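Local coordinates for thioesterase (Pseudomonas aeruginosa, PDB 3QY3), which probably hydrolyses the thioester bond of fatty acyl-CoA substrates, as a thioesterase of the hotdog fold, at residues Leu29-Ile34 / Glu58-Trp63; Thr96-Tyr102 / Glu114-Leu120. All blocks are in the same frame, centred on the assembly; numbering follows the deposited sequence. Where two conformers were deposited one is given.

Overall arrangement
From the N terminus, strand 28-35 runs first, and after 23 intervening residues the chain returns as helix 51-66 to lie against that strand, closing contact 1 (29-34 with 58-63). Contact 2 (96-102 with 114-120) opens only later and closes over 11 residues, as the hairpin of strands 96-106 and 110-119. The two loops therefore follow in series, neither nested nor crossed. In space they meet, their centres about 9 Å apart: strand 28-35 pairs antiparallel with strand 96-106, and Ala59 of the helix packs on Val99 of the hairpin. Together they join the central helix to three successive strands of the hotdog sheet.

Contact 1 (Leu29-Ile34 / Glu58-Trp63); sequences LHTAHI and EARVAW
His30 lays one face of its imidazole over the backbone N and CB of Trp63, with that N 3.9 Å above the ring plane and near its centre. Trp63 CB makes a CH-pi contact with the same face, 4.2 Å from the ring centroid. With CG anti to the backbone N (chi1 -165°), the imidazole reaches across the helix, over Ala62 and Trp63, and its NE2 comes within 3.7 Å of Ala62 CB. The indole runs past in the opposite direction, its plane turned 45° from the imidazole, an oblique pairing. Leu29 takes the outer part of the indole: its CB sits above the face, offset toward the rim, and CD1 reaches CZ2 of Trp63 at 3.7 Å. Both Leu29 and His30 point at the helix because they form a classic beta bulge opposite Leu101, which breaks the usual alternation of sides. This is the hotdog arrangement, a long helix wrapped by an antiparallel sheet, and the strand and helix segments run at 127° with axes 8.2 Å apart. Of the facing CA pairs, Ala32 and Ala59 are the nearest, 5.3 Å apart, and their methyls meet. Further along, the Ile34 CD1 methyl touches Glu58 CG at 3.5 Å. The Glu58 chain bends at its second torsion and carries its carboxylate away from Ile34: OE1 accepts a hydrogen bond from the backbone N of Trp38 of the second subunit, and OE2 is hydrogen-bonded to NE2 of that subunit's His93. At the opposite end of the contact, Leu111 and Leu113 of strand 110-119 pack against Trp63.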
loop_
_atom_site.group_PDB
_atom_site.type_symbol
_atom_site.label_atom_id
_atom_site.label_comp_id
_atom_site.label_asym_id
_atom_site.label_seq_id
_atom_site.Cartn_x
_atom_site.Cartn_y
_atom_site.Cartn_z
ATOM N N LEU A 29 8.519 -24.002 -10.906
ATOM C CA LEU A 29 9.701 -23.176 -10.989
ATOM C C LEU A 29 10.170 -22.615 -9.634
ATOM O O LEU A 29 11.367 -22.469 -9.352
ATOM C CB LEU A 29 9.423 -22.060 -11.984
ATOM C CG LEU A 29 9.276 -22.440 -13.459
ATOM C CD1 LEU A 29 8.836 -21.208 -14.242
ATOM C CD2 LEU A 29 10.606 -23.020 -14.019
ATOM N N HIS A 30 9.219 -22.225 -8.784
ATOM C CA HIS A 30 9.546 -21.523 -7.571
ATOM C C HIS A 30 8.391 -21.600 -6.579
ATOM O O HIS A 30 7.242 -21.609 -6.992
ATOM C CB HIS A 30 9.806 -20.027 -7.829
ATOM C CG HIS A 30 10.479 -19.359 -6.689
ATOM N ND1 HIS A 30 11.810 -19.570 -6.396
ATOM C CD2 HIS A 30 10.001 -18.532 -5.732
ATOM C CE1 HIS A 30 12.120 -18.866 -5.315
ATOM N NE2 HIS A 30 11.050 -18.216 -4.910
ATOM N N THR A 31 8.767 -21.726 -5.307
ATOM C CA THR A 31 7.836 -21.632 -4.193
ATOM C C THR A 31 8.297 -20.538 -3.284
ATOM O O THR A 31 9.431 -20.569 -2.740
ATOM C CB THR A 31 7.729 -22.958 -3.442
ATOM O OG1 THR A 31 7.333 -24.005 -4.363
ATOM C CG2 THR A 31 6.692 -22.826 -2.286
ATOM N N ALA A 32 7.433 -19.528 -3.091
ATOM C CA ALA A 32 7.766 -18.407 -2.182
ATOM C C ALA A 32 6.835 -18.430 -0.986
ATOM O O ALA A 32 5.655 -18.791 -1.124
ATOM C CB ALA A 32 7.641 -16.986 -2.898
ATOM N N HIS A 33 7.342 -18.039 0.164
ATOM C CA HIS A 33 6.539 -17.919 1.386
ATOM C C HIS A 33 6.459 -16.442 1.748
ATOM O O HIS A 33 7.492 -15.816 1.954
ATOM C CB HIS A 33 7.178 -18.695 2.544
ATOM C CG HIS A 33 7.060 -20.177 2.414
ATOM N ND1 HIS A 33 7.425 -21.039 3.429
ATOM C CD2 HIS A 33 6.610 -20.952 1.404
ATOM C CE1 HIS A 33 7.252 -22.290 3.022
ATOM N NE2 HIS A 33 6.761 -22.267 1.798
ATOM N N ILE A 34 5.240 -15.906 1.808
ATOM C CA ILE A 34 5.048 -14.459 1.907
ATOM C C ILE A 34 4.183 -14.220 3.152
ATOM O O ILE A 34 2.944 -14.430 3.106
ATOM C CB ILE A 34 4.340 -13.817 0.682
ATOM C CG1 ILE A 34 4.934 -14.218 -0.717
ATOM C CG2 ILE A 34 4.253 -12.253 0.902
ATOM C CD1 ILE A 34 6.344 -13.805 -0.959
ATOM N N GLU A 58 6.053 -10.385 -5.441
ATOM C CA GLU A 58 7.158 -10.800 -4.566
ATOM C C GLU A 58 7.713 -12.182 -4.953
ATOM O O GLU A 58 8.936 -12.381 -4.996
ATOM C CB GLU A 58 6.748 -10.737 -3.115
ATOM C CG GLU A 58 7.945 -10.930 -2.209
ATOM C CD GLU A 58 8.982 -9.780 -2.310
ATOM O OE1 GLU A 58 8.629 -8.693 -2.858
ATOM O OE2 GLU A 58 10.106 -9.969 -1.816
ATOM N N ALA A 59 6.818 -13.094 -5.275
ATOM C CA ALA A 59 7.227 -14.455 -5.637
ATOM C C ALA A 59 8.031 -14.402 -6.927
ATOM O O ALA A 59 9.103 -15.059 -7.033
ATOM C CB ALA A 59 6.037 -15.363 -5.771
ATOM N N ARG A 60 7.549 -13.654 -7.942
ATOM C CA ARG A 60 8.333 -13.538 -9.199
ATOM C C ARG A 60 9.660 -12.869 -8.997
ATOM O O ARG A 60 10.710 -13.302 -9.544
ATOM C CB ARG A 60 7.624 -12.734 -10.317
ATOM C CG ARG A 60 6.351 -13.231 -10.801
ATOM C CD ARG A 60 5.918 -12.354 -12.032
ATOM N NE ARG A 60 5.727 -10.907 -11.762
ATOM C CZ ARG A 60 4.612 -10.379 -11.261
ATOM N NH1 ARG A 60 4.536 -9.093 -11.120
ATOM N NH2 ARG A 60 3.598 -11.154 -10.850
ATOM N N VAL A 61 9.689 -11.792 -8.195
ATOM C CA VAL A 61 10.964 -11.136 -7.888
ATOM C C VAL A 61 11.955 -12.094 -7.239
ATOM O O VAL A 61 13.104 -12.161 -7.658
ATOM C CB VAL A 61 10.732 -9.843 -7.022
ATOM C CG1 VAL A 61 12.037 -9.294 -6.451
ATOM C CG2 VAL A 61 10.027 -8.787 -7.899
ATOM N N ALA A 62 11.488 -12.915 -6.309
ATOM C CA ALA A 62 12.356 -13.930 -5.677
ATOM C C ALA A 62 12.863 -14.964 -6.658
ATOM O O ALA A 62 14.073 -15.288 -6.666
ATOM C CB ALA A 62 11.585 -14.608 -4.519
ATOM N N TRP A 63 11.984 -15.469 -7.541
ATOM C CA TRP A 63 12.391 -16.370 -8.639
ATOM C C TRP A 63 13.442 -15.701 -9.540
ATOM O O TRP A 63 14.516 -16.298 -9.820
ATOM C CB TRP A 63 11.226 -16.826 -9.486
ATOM C CG TRP A 63 11.593 -17.743 -10.570
ATOM C CD1 TRP A 63 12.334 -18.908 -10.453
ATOM C CD2 TRP A 63 11.231 -17.639 -11.929
ATOM N NE1 TRP A 63 12.470 -19.514 -11.682
ATOM C CE2 TRP A 63 11.815 -18.748 -12.609
ATOM C CE3 TRP A 63 10.528 -16.688 -12.672
ATOM C CZ2 TRP A 63 11.684 -18.932 -13.996
ATOM C CZ3 TRP A 63 10.414 -16.884 -14.037
ATOM C CH2 TRP A 63 10.982 -17.992 -14.682
#

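Contact 2 (Thr96-Tyr102 / Glu114-Leu120); sequences TVVVELY and EHRLHTL
Glu100 OE1 collects three partners on one face of this hairpin. It makes a 3.2 Å salt bridge with Arg116 NH1 at the guanidinium edge, accepts a weak hydrogen bond from His118 NE2, and takes another, at 2.8 Å, from Tyr102 OH, which comes from above the carboxylate plane. Arg116 and His118 each have a second modelled conformer, so this cluster is probably not held in a single arrangement. Glu100 is extended beyond CG and Arg116 bends at chi3 (78°); the two lie alongside, their flat ends turned 37° apart. The carboxylate stands almost perpendicular to the His118 ring. On its other nitrogen, ND1, that ring is hydrogen-bonded to Gly125 O.

The opposite face is largely apolar. Leu117 lies beside Val99, pointing the same way, and pushes CD1 to 3.5 Å from Val99 CG2; its CG also meets Val97 CG1. His115 departs from this pattern: chi1 of 68° places CG between the backbone N and the carbonyl carbon, and the ring leads away from Leu101 to His85, its NE2 partner. Antiparallel backbone bonds run from Tyr102-Glu114 to Val98-His118, and Leu120 N to Thr96 O adds one at the end.

Helix 51-66 covers the Leu117 face through Tyr52 and Leu56, while strand 28-35 pairs along 96-102 and strand 128-138 pairs with strand 110-119 on its other edge, His115 bonding to Gly130.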
loop_
_atom_site.group_PDB
_atom_site.type_symbol
_atom_site.label_atom_id
_atom_site.label_comp_id
_atom_site.label_asym_id
_atom_site.label_seq_id
_atom_site.Cartn_x
_atom_site.Cartn_y
_atom_site.Cartn_z
ATOM N N THR A 96 0.707 -17.072 6.459
ATOM C CA THR A 96 1.784 -17.031 5.467
ATOM C C THR A 96 1.253 -17.588 4.154
ATOM O O THR A 96 0.817 -18.747 4.072
ATOM C CB THR A 96 3.017 -17.814 5.941
ATOM O OG1 THR A 96 3.467 -17.213 7.168
ATOM C CG2 THR A 96 4.116 -17.807 4.859
ATOM N N VAL A 97 1.239 -16.747 3.126
ATOM C CA VAL A 97 0.777 -17.173 1.822
ATOM C C VAL A 97 1.913 -17.911 1.125
ATOM O O VAL A 97 3.037 -17.483 1.162
ATOM C CB VAL A 97 0.278 -15.983 0.963
ATOM C CG1 VAL A 97 0.116 -16.390 -0.516
ATOM C CG2 VAL A 97 -1.061 -15.441 1.561
ATOM N N VAL A 98 1.589 -19.016 0.471
ATOM C CA VAL A 98 2.536 -19.798 -0.277
ATOM C C VAL A 98 2.149 -19.612 -1.706
ATOM O O VAL A 98 1.010 -19.886 -2.128
ATOM C CB VAL A 98 2.531 -21.336 0.131
ATOM C CG1 VAL A 98 3.473 -22.150 -0.750
ATOM C CG2 VAL A 98 2.965 -21.489 1.619
ATOM N N VAL A 99 3.096 -19.097 -2.464
ATOM C CA VAL A 99 2.909 -18.863 -3.876
ATOM C C VAL A 99 3.747 -19.885 -4.658
ATOM O O VAL A 99 4.992 -19.927 -4.558
ATOM C CB VAL A 99 3.418 -17.476 -4.319
ATOM C CG1 VAL A 99 3.194 -17.315 -5.853
ATOM C CG2 VAL A 99 2.629 -16.331 -3.577
ATOM N N GLU A 100 3.091 -20.741 -5.409
ATOM C CA GLU A 100 3.755 -21.644 -6.342
ATOM C C GLU A 100 3.680 -21.094 -7.759
ATOM O O GLU A 100 2.575 -20.773 -8.242
ATOM C CB GLU A 100 3.080 -23.023 -6.335
ATOM C CG GLU A 100 3.129 -23.700 -4.970
ATOM C CD GLU A 100 2.365 -25.020 -4.910
ATOM O OE1 GLU A 100 1.405 -25.231 -5.649
ATOM O OE2 GLU A 100 2.726 -25.831 -4.079
ATOM N N LEU A 101 4.856 -20.957 -8.382
ATOM C CA LEU A 101 4.998 -20.558 -9.766
ATOM C C LEU A 101 5.378 -21.753 -10.654
ATOM O O LEU A 101 6.372 -22.461 -10.406
ATOM C CB LEU A 101 6.041 -19.478 -9.889
ATOM C CG LEU A 101 5.850 -18.158 -9.112
ATOM C CD1 LEU A 101 7.082 -17.231 -9.333
ATOM C CD2 LEU A 101 4.513 -17.506 -9.494
ATOM N N TYR A 102 4.585 -21.916 -11.708
ATOM C CA TYR A 102 4.731 -23.004 -12.694
ATOM C C TYR A 102 5.027 -22.450 -14.075
ATOM O O TYR A 102 4.528 -21.416 -14.467
ATOM C CB TYR A 102 3.447 -23.857 -12.764
ATOM C CG TYR A 102 3.168 -24.601 -11.474
ATOM C CD1 TYR A 102 3.703 -25.863 -11.250
ATOM C CD2 TYR A 102 2.353 -24.044 -10.489
ATOM C CE1 TYR A 102 3.421 -26.562 -10.083
ATOM C CE2 TYR A 102 2.098 -24.739 -9.304
ATOM C CZ TYR A 102 2.639 -25.963 -9.104
ATOM O OH TYR A 102 2.363 -26.631 -7.926
ATOM N N GLU A 114 2.332 -19.534 -14.491
ATOM C CA GLU A 114 1.078 -19.927 -13.906
ATOM C C GLU A 114 1.284 -19.966 -12.413
ATOM O O GLU A 114 2.368 -20.357 -11.940
ATOM C CB GLU A 114 0.673 -21.273 -14.466
ATOM C CG GLU A 114 0.597 -21.204 -15.943
ATOM C CD GLU A 114 -0.710 -21.501 -16.476
ATOM O OE1 GLU A 114 -1.684 -20.900 -15.981
ATOM O OE2 GLU A 114 -0.740 -22.372 -17.381
ATOM N N HIS A 115 0.265 -19.589 -11.639
ATOM C CA HIS A 115 0.399 -19.567 -10.223
ATOM C C HIS A 115 -0.754 -20.251 -9.480
ATOM O O HIS A 115 -1.902 -20.312 -9.980
ATOM C CB HIS A 115 0.607 -18.110 -9.694
ATOM C CG HIS A 115 -0.591 -17.209 -9.844
ATOM N ND1 HIS A 115 -0.687 -16.267 -10.840
ATOM C CD2 HIS A 115 -1.726 -17.089 -9.102
ATOM C CE1 HIS A 115 -1.816 -15.592 -10.686
ATOM N NE2 HIS A 115 -2.489 -16.109 -9.667
ATOM N N ARG A 116 -0.411 -20.764 -8.300
ATOM C CA ARG A 116 -1.390 -21.241 -7.352
ATOM C C ARG A 116 -0.981 -20.745 -5.979
ATOM O O ARG A 116 0.228 -20.700 -5.650
ATOM C CB ARG A 116 -1.509 -22.755 -7.407
ATOM C CG ARG A 116 -2.280 -23.171 -8.660
ATOM C CD ARG A 116 -2.277 -24.664 -8.912
ATOM N NE ARG A 116 -3.221 -25.356 -8.060
ATOM C CZ ARG A 116 -2.882 -25.904 -6.910
ATOM N NH1 ARG A 116 -1.623 -25.807 -6.500
ATOM N NH2 ARG A 116 -3.792 -26.541 -6.180
ATOM N N LEU A 117 -1.979 -20.332 -5.207
ATOM C CA LEU A 117 -1.779 -19.750 -3.903
ATOM C C LEU A 117 -2.438 -20.635 -2.830
ATOM O O LEU A 117 -3.558 -21.107 -3.006
ATOM C CB LEU A 117 -2.428 -18.375 -3.908
ATOM C CG LEU A 117 -1.603 -17.147 -3.971
ATOM C CD1 LEU A 117 -0.466 -17.315 -4.984
ATOM C CD2 LEU A 117 -2.535 -15.952 -4.143
ATOM N N HIS A 118 -1.686 -20.925 -1.759
ATOM C CA HIS A 118 -2.141 -21.706 -0.615
ATOM C C HIS A 118 -1.689 -20.878 0.645
ATOM O O HIS A 118 -1.122 -19.807 0.528
ATOM C CB HIS A 118 -1.464 -23.100 -0.582
ATOM C CG HIS A 118 -1.461 -23.849 -1.898
ATOM N ND1 HIS A 118 -2.578 -24.471 -2.416
ATOM C CD2 HIS A 118 -0.452 -24.125 -2.757
ATOM C CE1 HIS A 118 -2.265 -25.074 -3.547
ATOM N NE2 HIS A 118 -0.981 -24.866 -3.786
ATOM N N THR A 119 -1.874 -21.447 1.814
ATOM C CA THR A 119 -1.272 -20.903 3.052
ATOM C C THR A 119 -0.410 -22.010 3.652
ATOM O O THR A 119 -0.597 -23.193 3.374
ATOM C CB THR A 119 -2.322 -20.351 4.065
ATOM O OG1 THR A 119 -3.160 -21.416 4.540
ATOM C CG2 THR A 119 -3.160 -19.183 3.471
ATOM N N LEU A 120 0.514 -21.638 4.518
ATOM C CA LEU A 120 1.307 -22.618 5.200
ATOM C C LEU A 120 0.445 -23.584 6.005
ATOM O O LEU A 120 0.745 -24.773 6.004
ATOM C CB LEU A 120 2.278 -21.978 6.166
ATOM C CG LEU A 120 3.717 -21.775 5.731
ATOM C CD1 LEU A 120 4.520 -21.461 6.985
ATOM C CD2 LEU A 120 4.279 -22.972 4.923
#